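Local coordinates for protein berberine bridge enzyme-like 28 (Arabidopsis thaliana, PDB 5D79) that is a secreted, FAD-binding berberine bridge enzyme-like oxidoreductase of plants, taking part in adaptation to salt stress, at residues D139-A151 against V238-P250. Residues are numbered along the deposited sequence; the frame is centred on the assembly and turned at random.
Sequences DVDNRTGWVQTGA and VILSWKVKLVDVP. With FAD (flavin-adenine dinucleotide), chain E; PO4 (phosphate ion), chain D.
In the FAD-binding PCMH-type domain, T144-Q148 pairs antiparallel with S241-K245 in a sheet that reaches the cofactor's adenine at one end. The hydrogen-bonded pairs are G145 with V244 and V147 with W242; V147 N reaches W242 O at 2.7 Å. Beyond the paired strands, T149 OG1 donates to I239 O (2.7 Å), the carbonyl that also accepts from FAD N6A, while I239 N donates to FAD N1A. T149 CG2 makes a CH-pi contact over the W242 five-membered ring, 4.2 Å from its centroid; W242 NE1 is satisfied by V179 O. On the face that carries T144, W146 and K243, opposite V147 and W242, K243 CB stands 3.5 Å from the centroid of the six-membered ring of W146, 9° off its normal, a CH-pi contact. With chi1 at -168°, K243 sends CG away from its own backbone N, and the extended chain carries CD to 3.4 Å from W146 NE1. A water accepts from K243 NZ and, weakly, from W146 NE1. Replacing W146 by an alanine would probably strip the K243 methylenes of their aromatic cover and leave the lysine chain freer to swing. At the far end, R143 NE meets the syn lone pair of D248 OD1 at 3.0 Å in a salt bridge, almost straight at 174°, and K245 NZ donates a hydrogen bond to N142 O (3.0 Å). Strand 136-139 pairs with the other edge of 144-148, strands 167-168 and 202-208 both pair with 238-248, D204 touches W146 and K243, and helix 87-100 packs on V238 and L240.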
loop_
_atom_site.group_PDB
_atom_site.type_symbol
_atom_site.label_atom_id
_atom_site.label_comp_id
_atom_site.label_asym_id
_atom_site.label_seq_id
_atom_site.Cartn_x
_atom_site.Cartn_y
_atom_site.Cartn_z
ATOM N N ASP A 139 -9.412 -4.549 21.733
ATOM C CA ASP A 139 -9.427 -5.157 23.057
ATOM C C ASP A 139 -8.015 -5.015 23.610
ATOM O O ASP A 139 -7.204 -5.934 23.487
ATOM C CB ASP A 139 -9.867 -6.629 22.975
ATOM C CG ASP A 139 -9.818 -7.361 24.326
ATOM O OD1 ASP A 139 -9.183 -6.878 25.287
ATOM O OD2 ASP A 139 -10.409 -8.459 24.413
ATOM N N VAL A 140 -7.711 -3.868 24.212
ATOM C CA VAL A 140 -6.317 -3.557 24.515
ATOM C C VAL A 140 -5.688 -4.587 25.465
ATOM O O VAL A 140 -4.490 -4.862 25.379
ATOM C CB VAL A 140 -6.174 -2.140 25.106
ATOM C CG1 VAL A 140 -4.764 -1.636 24.939
ATOM C CG2 VAL A 140 -7.117 -1.194 24.404
ATOM N N ASP A 141 -6.491 -5.185 26.345
ATOM C CA ASP A 141 -5.959 -6.111 27.354
ATOM C C ASP A 141 -5.611 -7.461 26.726
ATOM O O ASP A 141 -4.662 -8.125 27.152
ATOM C CB ASP A 141 -6.953 -6.306 28.510
ATOM C CG ASP A 141 -7.271 -5.003 29.258
ATOM O OD1 ASP A 141 -6.386 -4.117 29.368
ATOM O OD2 ASP A 141 -8.419 -4.876 29.745
ATOM N N ASN A 142 -6.371 -7.849 25.703
ATOM C CA ASN A 142 -6.084 -9.069 24.958
ATOM C C ASN A 142 -5.326 -8.827 23.646
ATOM O O ASN A 142 -5.098 -9.764 22.874
ATOM C CB ASN A 142 -7.379 -9.825 24.684
ATOM C CG ASN A 142 -7.817 -10.654 25.873
ATOM O OD1 ASN A 142 -6.991 -11.037 26.711
ATOM N ND2 ASN A 142 -9.111 -10.938 25.958
ATOM N N ARG A 143 -4.935 -7.572 23.414
ATOM C CA ARG A 143 -4.081 -7.180 22.285
ATOM C C ARG A 143 -4.635 -7.579 20.935
ATOM O O ARG A 143 -3.902 -8.037 20.065
ATOM C CB ARG A 143 -2.678 -7.769 22.444
ATOM C CG ARG A 143 -1.889 -7.130 23.561
ATOM C CD ARG A 143 -0.562 -7.820 23.776
ATOM N NE ARG A 143 0.215 -7.156 24.816
ATOM C CZ ARG A 143 -0.175 -7.052 26.082
ATOM N NH1 ARG A 143 -1.340 -7.560 26.476
ATOM N NH2 ARG A 143 0.602 -6.427 26.954
ATOM N N THR A 144 -5.933 -7.400 20.768
ATOM C CA THR A 144 -6.589 -7.664 19.497
ATOM C C THR A 144 -7.543 -6.526 19.187
ATOM O O THR A 144 -7.780 -5.659 20.022
ATOM C CB THR A 144 -7.370 -9.016 19.499
ATOM O OG1 THR A 144 -8.352 -9.033 20.552
ATOM C CG2 THR A 144 -6.412 -10.181 19.666
ATOM N N GLY A 145 -8.089 -6.527 17.983
ATOM C CA GLY A 145 -9.158 -5.612 17.660
ATOM C C GLY A 145 -9.760 -5.988 16.337
ATOM O O GLY A 145 -9.089 -6.552 15.484
ATOM N N TRP A 146 -11.030 -5.688 16.153
ATOM C CA TRP A 146 -11.604 -5.849 14.831
ATOM C C TRP A 146 -11.591 -4.506 14.112
ATOM O O TRP A 146 -11.873 -3.458 14.701
ATOM C CB TRP A 146 -13.011 -6.426 14.911
ATOM C CG TRP A 146 -13.014 -7.909 15.081
ATOM C CD1 TRP A 146 -13.043 -8.607 16.262
ATOM C CD2 TRP A 146 -12.978 -8.889 14.039
ATOM N NE1 TRP A 146 -13.033 -9.962 16.016
ATOM C CE2 TRP A 146 -12.989 -10.163 14.658
ATOM C CE3 TRP A 146 -12.933 -8.817 12.638
ATOM C CZ2 TRP A 146 -12.961 -11.355 13.922
ATOM C CZ3 TRP A 146 -12.906 -10.001 11.910
ATOM C CH2 TRP A 146 -12.920 -11.252 12.554
ATOM N N VAL A 147 -11.218 -4.530 12.842
ATOM C CA VAL A 147 -11.123 -3.304 12.073
ATOM C C VAL A 147 -11.858 -3.454 10.757
ATOM O O VAL A 147 -11.387 -4.156 9.863
ATOM C CB VAL A 147 -9.658 -2.918 11.787
ATOM C CG1 VAL A 147 -9.579 -1.458 11.291
ATOM C CG2 VAL A 147 -8.797 -3.135 13.026
ATOM N N GLN A 148 -13.010 -2.799 10.648
ATOM C CA GLN A 148 -13.778 -2.801 9.412
ATOM C C GLN A 148 -12.982 -2.151 8.290
ATOM O O GLN A 148 -12.315 -1.133 8.490
ATOM C CB GLN A 148 -15.110 -2.085 9.596
ATOM C CG GLN A 148 -16.027 -2.740 10.602
ATOM C CD GLN A 148 -17.475 -2.328 10.406
ATOM O OE1 GLN A 148 -17.760 -1.186 10.080
ATOM N NE2 GLN A 148 -18.392 -3.267 10.585
ATOM N N THR A 149 -13.072 -2.742 7.105
ATOM C CA THR A 149 -12.181 -2.418 5.991
ATOM C C THR A 149 -12.337 -1.015 5.385
ATOM O O THR A 149 -11.533 -0.610 4.540
ATOM C CB THR A 149 -12.364 -3.446 4.868
ATOM O OG1 THR A 149 -13.765 -3.652 4.650
ATOM C CG2 THR A 149 -11.702 -4.768 5.260
ATOM N N GLY A 150 -13.363 -0.277 5.805
ATOM C CA GLY A 150 -13.552 1.083 5.335
ATOM C C GLY A 150 -12.685 2.063 6.100
ATOM O O GLY A 150 -12.590 3.237 5.736
ATOM N N ALA A 151 -12.045 1.568 7.158
ATOM C CA ALA A 151 -11.209 2.387 8.021
ATOM C C ALA A 151 -9.883 2.717 7.353
ATOM O O ALA A 151 -9.403 1.965 6.507
ATOM C CB ALA A 151 -10.977 1.685 9.338
ATOM N N VAL A 238 -15.085 -9.633 -1.148
ATOM C CA VAL A 238 -15.177 -8.362 -0.440
ATOM C C VAL A 238 -14.874 -8.573 1.029
ATOM O O VAL A 238 -15.700 -9.100 1.772
ATOM C CB VAL A 238 -16.558 -7.700 -0.564
ATOM C CG1 VAL A 238 -16.522 -6.315 0.090
ATOM C CG2 VAL A 238 -16.968 -7.588 -2.021
ATOM N N ILE A 239 -13.684 -8.146 1.439
ATOM C CA ILE A 239 -13.260 -8.285 2.821
ATOM C C ILE A 239 -13.976 -7.231 3.665
ATOM O O ILE A 239 -13.895 -6.032 3.379
ATOM C CB ILE A 239 -11.724 -8.149 2.964
ATOM C CG1 ILE A 239 -11.028 -9.013 1.912
ATOM C CG2 ILE A 239 -11.280 -8.567 4.356
ATOM C CD1 ILE A 239 -9.596 -8.660 1.672
ATOM N N LEU A 240 -14.688 -7.691 4.695
ATOM C CA LEU A 240 -15.520 -6.818 5.500
ATOM C C LEU A 240 -14.779 -6.273 6.712
ATOM O O LEU A 240 -15.008 -5.125 7.135
ATOM C CB LEU A 240 -16.775 -7.559 5.951
ATOM C CG LEU A 240 -17.792 -7.921 4.871
ATOM C CD1 LEU A 240 -18.961 -8.638 5.516
ATOM C CD2 LEU A 240 -18.258 -6.693 4.094
ATOM N N SER A 241 -13.886 -7.093 7.267
ATOM C CA SER A 241 -13.234 -6.731 8.515
ATOM C C SER A 241 -11.930 -7.502 8.731
ATOM O O SER A 241 -11.774 -8.619 8.237
ATOM C CB SER A 241 -14.205 -6.968 9.673
ATOM O OG SER A 241 -13.818 -6.231 10.807
ATOM N N TRP A 242 -10.988 -6.886 9.442
ATOM C CA TRP A 242 -9.751 -7.556 9.849
ATOM C C TRP A 242 -9.768 -7.756 11.352
ATOM O O TRP A 242 -10.203 -6.864 12.085
ATOM C CB TRP A 242 -8.495 -6.746 9.498
ATOM C CG TRP A 242 -8.271 -6.400 8.067
ATOM C CD1 TRP A 242 -8.282 -5.150 7.522
ATOM C CD2 TRP A 242 -7.952 -7.300 6.999
ATOM N NE1 TRP A 242 -8.016 -5.216 6.173
ATOM C CE2 TRP A 242 -7.806 -6.523 5.828
ATOM C CE3 TRP A 242 -7.795 -8.689 6.915
ATOM C CZ2 TRP A 242 -7.501 -7.087 4.587
ATOM C CZ3 TRP A 242 -7.496 -9.249 5.681
ATOM C CH2 TRP A 242 -7.356 -8.446 4.531
ATOM N N LYS A 243 -9.279 -8.900 11.821
ATOM C CA LYS A 243 -8.967 -9.029 13.245
ATOM C C LYS A 243 -7.465 -8.912 13.409
ATOM O O LYS A 243 -6.721 -9.809 13.025
ATOM C CB LYS A 243 -9.477 -10.346 13.849
ATOM C CG LYS A 243 -9.407 -10.338 15.382
ATOM C CD LYS A 243 -10.056 -11.558 16.010
ATOM C CE LYS A 243 -9.857 -11.545 17.519
ATOM N NZ LYS A 243 -10.808 -12.468 18.216
ATOM N N VAL A 244 -7.029 -7.781 13.960
ATOM C CA VAL A 244 -5.608 -7.488 14.083
ATOM C C VAL A 244 -5.009 -7.985 15.397
ATOM O O VAL A 244 -5.698 -8.142 16.407
ATOM C CB VAL A 244 -5.326 -5.959 13.940
ATOM C CG1 VAL A 244 -5.795 -5.457 12.592
ATOM C CG2 VAL A 244 -5.980 -5.169 15.062
ATOM N N LYS A 245 -3.712 -8.260 15.355
ATOM C CA LYS A 245 -2.939 -8.528 16.551
ATOM C C LYS A 245 -2.096 -7.288 16.857
ATOM O O LYS A 245 -1.275 -6.873 16.044
ATOM C CB LYS A 245 -2.055 -9.766 16.358
ATOM C CG LYS A 245 -1.421 -10.275 17.628
ATOM C CD LYS A 245 -2.493 -10.629 18.641
ATOM C CE LYS A 245 -1.957 -10.555 20.049
ATOM N NZ LYS A 245 -2.994 -10.958 21.023
ATOM N N LEU A 246 -2.317 -6.685 18.019
ATOM C CA LEU A 246 -1.561 -5.497 18.419
ATOM C C LEU A 246 -0.180 -5.879 18.957
ATOM O O LEU A 246 -0.037 -6.871 19.663
ATOM C CB LEU A 246 -2.343 -4.695 19.464
ATOM C CG LEU A 246 -3.733 -4.201 19.022
ATOM C CD1 LEU A 246 -4.459 -3.442 20.137
ATOM C CD2 LEU A 246 -3.670 -3.359 17.735
ATOM N N VAL A 247 0.838 -5.096 18.608
ATOM C CA VAL A 247 2.213 -5.441 18.948
ATOM C C VAL A 247 2.743 -4.478 19.989
ATOM O O VAL A 247 2.235 -3.372 20.143
ATOM C CB VAL A 247 3.132 -5.440 17.706
ATOM C CG1 VAL A 247 2.673 -6.510 16.710
ATOM C CG2 VAL A 247 3.166 -4.072 17.060
ATOM N N ASP A 248 3.767 -4.903 20.715
ATOM C CA ASP A 248 4.229 -4.136 21.858
ATOM C C ASP A 248 5.276 -3.127 21.447
ATOM O O ASP A 248 6.125 -3.395 20.608
ATOM C CB ASP A 248 4.789 -5.057 22.947
ATOM C CG ASP A 248 3.794 -6.117 23.387
ATOM O OD1 ASP A 248 2.790 -5.766 24.026
ATOM O OD2 ASP A 248 4.024 -7.312 23.103
ATOM N N VAL A 249 5.186 -1.954 22.046
ATOM C CA VAL A 249 6.182 -0.926 21.872
ATOM C C VAL A 249 6.423 -0.308 23.220
ATOM O O VAL A 249 5.530 -0.271 24.067
ATOM C CB VAL A 249 5.750 0.191 20.856
ATOM C CG1 VAL A 249 5.819 -0.306 19.421
ATOM C CG2 VAL A 249 4.370 0.735 21.171
ATOM N N PRO A 250 7.638 0.177 23.442
ATOM C CA PRO A 250 7.879 0.980 24.640
ATOM C C PRO A 250 7.162 2.333 24.582
ATOM O O PRO A 250 6.967 2.899 23.516
ATOM C CB PRO A 250 9.401 1.153 24.643
ATOM C CG PRO A 250 9.898 0.005 23.835
ATOM C CD PRO A 250 8.880 -0.176 22.755
HETATM P PA FAD E . -8.196 1.258 -2.642
HETATM O O1A FAD E . -8.057 1.933 -3.983
HETATM O O2A FAD E . -9.518 1.551 -1.971
HETATM O O5B FAD E . -7.948 -0.330 -2.809
HETATM C C5B FAD E . -6.851 -0.829 -3.563
HETATM C C4B FAD E . -7.086 -2.257 -4.073
HETATM O O4B FAD E . -7.564 -3.061 -3.010
HETATM C C3B FAD E . -8.132 -2.287 -5.178
HETATM O O3B FAD E . -7.822 -3.264 -6.149
HETATM C C2B FAD E . -9.405 -2.641 -4.430
HETATM O O2B FAD E . -10.347 -3.311 -5.247
HETATM C C1B FAD E . -8.893 -3.484 -3.265
HETATM N N9A FAD E . -9.712 -3.395 -2.037
HETATM C C8A FAD E . -9.912 -2.315 -1.206
HETATM N N7A FAD E . -10.723 -2.702 -0.188
HETATM C C5A FAD E . -11.042 -4.007 -0.352
HETATM C C6A FAD E . -11.828 -4.902 0.375
HETATM N N6A FAD E . -12.248 -4.602 1.598
HETATM N N1A FAD E . -11.961 -6.206 -0.062
HETATM C C2A FAD E . -11.315 -6.622 -1.205
HETATM N N3A FAD E . -10.542 -5.730 -1.923
HETATM C C4A FAD E . -10.406 -4.449 -1.507
HETATM N N1 FAD E . 1.794 1.085 0.783
HETATM C C2 FAD E . 2.770 0.598 1.637
HETATM O O2 FAD E . 2.713 -0.564 2.056
HETATM N N3 FAD E . 3.806 1.434 2.035
HETATM C C4 FAD E . 3.883 2.744 1.591
HETATM O O4 FAD E . 4.749 3.488 2.054
HETATM C C4X FAD E . 2.886 3.237 0.748
HETATM N N5 FAD E . 2.851 4.576 0.390
HETATM C C5X FAD E . 1.701 5.100 -0.181
HETATM C C6 FAD E . 1.528 6.475 -0.327
HETATM C C7 FAD E . 0.366 6.988 -0.911
HETATM C C7M FAD E . 0.197 8.468 -1.074
HETATM C C8 FAD E . -0.655 6.123 -1.311
HETATM C C8M FAD E . -1.901 6.645 -1.963
HETATM C C9 FAD E . -0.481 4.751 -1.168
HETATM C C9A FAD E . 0.711 4.234 -0.652
HETATM N N10 FAD E . 0.904 2.866 -0.539
HETATM C C10 FAD E . 1.827 2.400 0.376
HETATM C "C1'" FAD E . 0.069 1.912 -1.337
HETATM C "C2'" FAD E . -1.196 1.469 -0.626
HETATM O "O2'" FAD E . -0.846 0.688 0.495
HETATM C "C3'" FAD E . -2.029 0.673 -1.623
HETATM O "O3'" FAD E . -2.445 1.545 -2.651
HETATM C "C4'" FAD E . -3.272 0.094 -0.995
HETATM O "O4'" FAD E . -3.708 -1.014 -1.739
HETATM C "C5'" FAD E . -4.384 1.118 -1.051
HETATM O "O5'" FAD E . -5.413 0.716 -0.176
HETATM P P FAD E . -6.743 1.609 -0.142
HETATM O O1P FAD E . -7.828 0.884 0.610
HETATM O O2P FAD E . -6.470 2.963 0.465
HETATM O O3P FAD E . -6.976 1.783 -1.729
HETATM P P PO4 D . -16.787 -6.250 12.464
HETATM O O1 PO4 D . -15.282 -6.183 12.538
HETATM O O2 PO4 D . -17.252 -7.430 13.287
HETATM O O3 PO4 D . -17.368 -4.966 12.997
HETATM O O4 PO4 D . -17.222 -6.417 11.028
HETATM O O HOH W 1 -12.478 -10.596 19.107
#